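Local structure of 2-dehydropantoate 2-reductase (Enterococcus faecium DO, 5X20) at residues Q45-G50 with K140-G145. The protein probably catalyses the reduction of ketopantoate to pantoate in pantothenate biosynthesis, and is seen with NAD bound. Sequence-based numbering, arbitrary orientation.
Sequences QANFNG and KLFGSG
L141 is held through both its backbone polar atoms by 45-50: by N47 in the strand and by N49 just past its end. L141 N donates to N47 O at 2.8 Å, almost straight at 176°. L141 O accepts from N49 N, also at 2.8 Å. N47 and K140 pair in parallel, as do F48 and L141. K140 CA adds a CA-H...O contact to N47 O.

On one face of the sheet, L141 lies across the F48 ring. L141 CD1 sits over the centre of the F48 ring, 4.1 Å from its centroid, in a CH-pi contact. L141 CB approaches the ring at F48 CD1, 3.9 Å away. A46 CB meets the same L141 CD1 at 4.2 Å.

N47 and K140 point to the other face, where F142 joins them. CG of N47 is anti to its backbone N (chi1 -179°), which carries the amide up to the F142 ring. The N47 amide and the F142 ring are steeply inclined, 76° apart, and N47 ND2 comes within 3.7 Å of F142 CE2. N47 OD1 also takes a weak hydrogen bond from G50 N across the turn. F142 CE1 lies 3.5 Å from N49 C, so the ring packs against the backbone of this turn.

Helix 10-21 backs the first face: L17 touches A46 and F48, and R14 touches L141. L141 also lies close to A131, an NAD-binding residue. The turn after F48 leads into strand 51-55, antiparallel to 44-48. The pair 44-48 and 138-141 forms the parallel centre of a small mixed sheet packed on helix 10-21 of the Rossmann-type nucleotide-binding domain of ketopantoate reductase.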
# COMPACT_ATOMS: atom_id res chain seq x y z
N GLN A 45 34.46 -10.08 1.14
CA GLN A 45 34.22 -10.94 -0.01
C GLN A 45 33.09 -10.39 -0.91
O GLN A 45 32.02 -9.93 -0.44
CB GLN A 45 33.86 -12.34 0.44
CG GLN A 45 34.51 -12.70 1.74
CD GLN A 45 34.77 -14.18 1.94
OE1 GLN A 45 35.92 -14.60 1.95
NE2 GLN A 45 33.73 -14.95 2.19
N ALA A 46 33.36 -10.39 -2.21
CA ALA A 46 32.44 -9.84 -3.18
C ALA A 46 32.27 -10.76 -4.38
O ALA A 46 33.24 -11.29 -4.91
CB ALA A 46 32.92 -8.48 -3.64
N ASN A 47 31.03 -10.95 -4.79
CA ASN A 47 30.79 -11.36 -6.14
C ASN A 47 30.84 -10.06 -6.93
O ASN A 47 29.88 -9.29 -6.93
CB ASN A 47 29.45 -12.06 -6.29
CG ASN A 47 29.18 -12.52 -7.71
OD1 ASN A 47 29.90 -12.18 -8.65
ND2 ASN A 47 28.11 -13.25 -7.88
N PHE A 48 31.97 -9.81 -7.57
CA PHE A 48 32.17 -8.57 -8.30
C PHE A 48 32.09 -8.79 -9.80
O PHE A 48 33.04 -9.25 -10.43
CB PHE A 48 33.52 -7.94 -7.91
CG PHE A 48 33.64 -6.46 -8.22
CD1 PHE A 48 32.74 -5.82 -9.06
CD2 PHE A 48 34.68 -5.72 -7.68
CE1 PHE A 48 32.87 -4.47 -9.33
CE2 PHE A 48 34.82 -4.37 -7.95
CZ PHE A 48 33.91 -3.74 -8.78
N ASN A 49 30.93 -8.46 -10.36
CA ASN A 49 30.66 -8.69 -11.78
C ASN A 49 30.84 -10.13 -12.20
O ASN A 49 31.13 -10.39 -13.34
CB ASN A 49 31.50 -7.75 -12.62
CG ASN A 49 31.13 -6.30 -12.35
OD1 ASN A 49 29.96 -5.97 -12.18
ND2 ASN A 49 32.11 -5.44 -12.25
N GLY A 50 30.60 -11.07 -11.28
CA GLY A 50 30.65 -12.51 -11.56
C GLY A 50 31.81 -13.20 -10.93
O GLY A 50 31.82 -14.42 -10.79
N LYS A 140 27.44 -8.35 -3.21
CA LYS A 140 27.26 -8.68 -4.58
C LYS A 140 27.20 -7.36 -5.35
O LYS A 140 26.40 -6.48 -5.03
CB LYS A 140 25.98 -9.46 -4.71
CG LYS A 140 25.74 -10.12 -6.02
CD LYS A 140 24.26 -9.90 -6.25
CE LYS A 140 23.52 -11.11 -5.79
NZ LYS A 140 22.07 -10.86 -5.87
N LEU A 141 28.09 -7.20 -6.33
CA LEU A 141 28.22 -5.95 -7.08
C LEU A 141 28.07 -6.22 -8.57
O LEU A 141 28.94 -6.86 -9.16
CB LEU A 141 29.58 -5.33 -6.79
CG LEU A 141 29.95 -5.19 -5.31
CD1 LEU A 141 31.43 -4.83 -5.18
CD2 LEU A 141 29.09 -4.14 -4.63
N PHE A 142 26.98 -5.73 -9.16
CA PHE A 142 26.71 -5.83 -10.59
C PHE A 142 26.27 -4.47 -11.18
O PHE A 142 25.94 -3.53 -10.48
CB PHE A 142 25.63 -6.89 -10.90
CG PHE A 142 26.14 -8.30 -10.86
CD1 PHE A 142 26.82 -8.84 -11.94
CD2 PHE A 142 26.01 -9.08 -9.71
CE1 PHE A 142 27.32 -10.12 -11.91
CE2 PHE A 142 26.51 -10.37 -9.67
CZ PHE A 142 27.18 -10.90 -10.77
N GLY A 143 26.36 -4.35 -12.50
CA GLY A 143 25.88 -3.20 -13.23
C GLY A 143 26.88 -2.09 -13.35
O GLY A 143 28.05 -2.19 -12.95
N SER A 144 26.40 -1.01 -13.94
CA SER A 144 27.17 0.19 -14.13
C SER A 144 26.60 1.23 -13.17
O SER A 144 25.71 0.93 -12.37
CB SER A 144 27.07 0.68 -15.58
OG SER A 144 25.67 0.71 -15.92
N GLY A 145 27.14 2.43 -13.24
CA GLY A 145 26.68 3.47 -12.39
C GLY A 145 27.40 4.79 -12.63
O GLY A 145 28.21 4.92 -13.53